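Local coordinates for RNA-binding protein RMD9, mitochondrial (PDB 7A9X), which binds a dodecameric RNA element in the 3'-UTRs of yeast mitochondrial mRNAs and takes part in the processing or stability of these messages, at residues I399-F404 with I436-I441. Numbering follows the deposited sequence.
Sequences IDEPFF and IISYRI. With nucleotides of chain B.
Glu401 reaches toward Ser438 with CG anti to its backbone N (chi1 -156°) and an extended chain beyond, while Ser438 turns OG between its own N and carbonyl carbon (chi1 58°), placing the hydroxyl at the carboxylate. The two residues lie on helices 401-410 and 436-445, assigned to successive pentatricopeptide repeats of this all-helical RNA-binding protein. Ser438 OG lies 2.7 Å from Glu401 OE2, a buried hydrogen-bonding pair; Thr435 O is a second possible acceptor for the same hydroxyl, which also takes a bond from Arg434. The other carboxylate oxygen, Glu401 OE1, is gripped by Thr435 OG1 and Asn405 ND2 and passes 4.1 Å from Ile437 CB. With partners at both oxygens, the carboxylate is probably held in its rotation. An alanine in place of Glu401 would probably leave Thr435 OG1 and Asn405 ND2 without their carboxylate partner, turn the Ser438 hydroxyl over to Thr435 O and open a gap between the helices. Asp400 is the N-cap of helix 401-410, its OD2 taking a weak bond from Phe403 N. Beside this polar contact, the start of each helix meets RNA. In the first turn of helix 401-410, Pro402 CA approaches O2 of U10 of chain B to 3.5 Å. Ile437 spans two nucleotides: CG2 comes within 3.7 Å of the same O2 of U10 of chain B, and CD1 within 3.3 Å of O2 of U11 of chain B. Ile441 CG1 touches the ribose of U11 of chain B at O4'. The extended Arg440 chain carries its guanidinium to the base of U11 of chain B, with Ile436 CD1 against one face and salt bridges to Asp480 and Asp134 that probably limit its movement. Arg440 NH1 donates to O2 of U11 of chain B over 2.8 Å, with an N-H...O angle of 155°.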
# COMPACT_ATOMS: atom_id res chain seq x y z
N ILE A 399 19.99 8.61 -6.56
CA ILE A 399 19.10 7.54 -6.99
C ILE A 399 18.94 6.52 -5.87
O ILE A 399 19.93 6.10 -5.25
CB ILE A 399 19.61 6.89 -8.28
CG1 ILE A 399 19.69 7.93 -9.40
CG2 ILE A 399 18.70 5.75 -8.70
CD1 ILE A 399 20.10 7.36 -10.74
N ASP A 400 17.70 6.14 -5.60
CA ASP A 400 17.39 5.08 -4.66
C ASP A 400 17.30 3.75 -5.40
O ASP A 400 17.11 3.70 -6.62
CB ASP A 400 16.08 5.37 -3.94
CG ASP A 400 15.02 5.91 -4.87
OD1 ASP A 400 15.19 7.04 -5.39
OD2 ASP A 400 14.02 5.20 -5.12
N GLU A 401 17.43 2.66 -4.65
CA GLU A 401 17.42 1.34 -5.27
C GLU A 401 16.08 0.98 -5.89
O GLU A 401 16.07 0.39 -6.98
CB GLU A 401 17.83 0.27 -4.26
CG GLU A 401 18.39 -0.97 -4.92
CD GLU A 401 18.26 -2.21 -4.06
OE1 GLU A 401 17.20 -2.38 -3.42
OE2 GLU A 401 19.23 -3.00 -4.03
N PRO A 402 14.93 1.27 -5.26
CA PRO A 402 13.66 0.92 -5.91
C PRO A 402 13.47 1.56 -7.28
O PRO A 402 12.79 0.98 -8.13
CB PRO A 402 12.61 1.43 -4.91
CG PRO A 402 13.29 1.33 -3.60
CD PRO A 402 14.71 1.74 -3.88
N PHE A 403 14.08 2.73 -7.52
CA PHE A 403 14.00 3.35 -8.84
C PHE A 403 14.49 2.39 -9.92
O PHE A 403 13.81 2.18 -10.94
CB PHE A 403 14.81 4.64 -8.85
CG PHE A 403 14.90 5.29 -10.21
CD1 PHE A 403 13.85 6.05 -10.70
CD2 PHE A 403 16.04 5.15 -10.99
CE1 PHE A 403 13.93 6.66 -11.94
CE2 PHE A 403 16.13 5.75 -12.23
CZ PHE A 403 15.07 6.51 -12.71
N PHE A 404 15.67 1.80 -9.73
CA PHE A 404 16.19 0.84 -10.69
C PHE A 404 15.56 -0.54 -10.55
O PHE A 404 15.51 -1.29 -11.53
CB PHE A 404 17.71 0.74 -10.57
CG PHE A 404 18.46 1.82 -11.32
CD1 PHE A 404 18.34 1.92 -12.70
CD2 PHE A 404 19.28 2.71 -10.65
CE1 PHE A 404 19.03 2.90 -13.40
CE2 PHE A 404 19.96 3.70 -11.34
CZ PHE A 404 19.84 3.79 -12.72
N ILE A 436 18.35 -6.61 -0.69
CA ILE A 436 18.19 -7.92 -1.31
C ILE A 436 17.21 -7.92 -2.46
O ILE A 436 17.17 -8.89 -3.22
CB ILE A 436 17.76 -8.97 -0.27
CG1 ILE A 436 16.36 -8.66 0.26
CG2 ILE A 436 18.75 -9.02 0.88
CD1 ILE A 436 15.84 -9.69 1.24
N ILE A 437 16.42 -6.85 -2.62
CA ILE A 437 15.43 -6.80 -3.69
C ILE A 437 16.11 -6.85 -5.05
O ILE A 437 15.69 -7.59 -5.95
CB ILE A 437 14.54 -5.55 -3.56
CG1 ILE A 437 14.00 -5.41 -2.13
CG2 ILE A 437 13.40 -5.60 -4.57
CD1 ILE A 437 13.11 -6.54 -1.69
N SER A 438 17.17 -6.05 -5.24
CA SER A 438 17.86 -6.01 -6.52
C SER A 438 18.42 -7.38 -6.89
O SER A 438 18.24 -7.85 -8.02
CB SER A 438 18.98 -4.97 -6.47
OG SER A 438 19.90 -5.27 -5.42
N TYR A 439 19.10 -8.03 -5.95
CA TYR A 439 19.68 -9.34 -6.23
C TYR A 439 18.60 -10.37 -6.54
O TYR A 439 18.83 -11.27 -7.35
CB TYR A 439 20.54 -9.79 -5.05
CG TYR A 439 21.69 -8.84 -4.74
CD1 TYR A 439 21.50 -7.75 -3.91
CD2 TYR A 439 22.95 -9.04 -5.30
CE1 TYR A 439 22.54 -6.88 -3.62
CE2 TYR A 439 23.99 -8.17 -5.02
CZ TYR A 439 23.78 -7.09 -4.18
OH TYR A 439 24.81 -6.23 -3.89
N ARG A 440 17.42 -10.24 -5.92
CA ARG A 440 16.31 -11.11 -6.29
C ARG A 440 15.85 -10.85 -7.72
O ARG A 440 15.63 -11.79 -8.48
CB ARG A 440 15.14 -10.91 -5.31
CG ARG A 440 15.33 -11.58 -3.97
CD ARG A 440 14.22 -11.21 -3.00
NE ARG A 440 14.36 -11.91 -1.73
CZ ARG A 440 13.62 -11.66 -0.65
NH1 ARG A 440 12.69 -10.72 -0.69
NH2 ARG A 440 13.82 -12.35 0.46
N ILE A 441 15.72 -9.57 -8.10
CA ILE A 441 15.24 -9.24 -9.43
C ILE A 441 16.28 -9.60 -10.49
O ILE A 441 15.93 -10.08 -11.57
CB ILE A 441 14.86 -7.75 -9.50
CG1 ILE A 441 13.75 -7.44 -8.49
CG2 ILE A 441 14.41 -7.38 -10.90
CD1 ILE A 441 13.54 -5.97 -8.26
P U B 11 7.29 -6.29 -8.30
OP1 U B 11 6.92 -6.72 -9.67
OP2 U B 11 6.23 -6.07 -7.29
O5' U B 11 8.32 -7.35 -7.70
C5' U B 11 9.43 -7.80 -8.47
C4' U B 11 10.35 -8.67 -7.64
O4' U B 11 11.00 -7.87 -6.62
C3' U B 11 9.69 -9.79 -6.86
O3' U B 11 9.40 -10.93 -7.65
C2' U B 11 10.70 -10.06 -5.75
O2' U B 11 11.79 -10.81 -6.23
C1' U B 11 11.19 -8.64 -5.45
N1 U B 11 10.43 -8.01 -4.35
C2 U B 11 10.70 -8.41 -3.05
O2 U B 11 11.54 -9.25 -2.78
N3 U B 11 9.96 -7.78 -2.09
C4 U B 11 8.99 -6.81 -2.29
O4 U B 11 8.40 -6.34 -1.31
C5 U B 11 8.77 -6.46 -3.65
C6 U B 11 9.48 -7.05 -4.61
P U B 10 4.79 -3.20 -4.85
OP1 U B 10 3.87 -3.82 -5.83
OP2 U B 10 4.99 -3.84 -3.52
O5' U B 10 6.22 -3.04 -5.55
C5' U B 10 6.33 -2.68 -6.92
C4' U B 10 7.77 -2.76 -7.38
O4' U B 10 8.58 -1.91 -6.54
C3' U B 10 8.41 -4.14 -7.27
O3' U B 10 8.15 -4.94 -8.42
C2' U B 10 9.89 -3.83 -7.07
O2' U B 10 10.53 -3.62 -8.32
C1' U B 10 9.84 -2.50 -6.32
N1 U B 10 10.04 -2.66 -4.86
C2 U B 10 11.30 -2.44 -4.35
O2 U B 10 12.25 -2.14 -5.05
N3 U B 10 11.42 -2.60 -2.99
C4 U B 10 10.42 -2.94 -2.11
O4 U B 10 10.68 -3.04 -0.91
C5 U B 10 9.13 -3.14 -2.71
C6 U B 10 8.99 -3.00 -4.03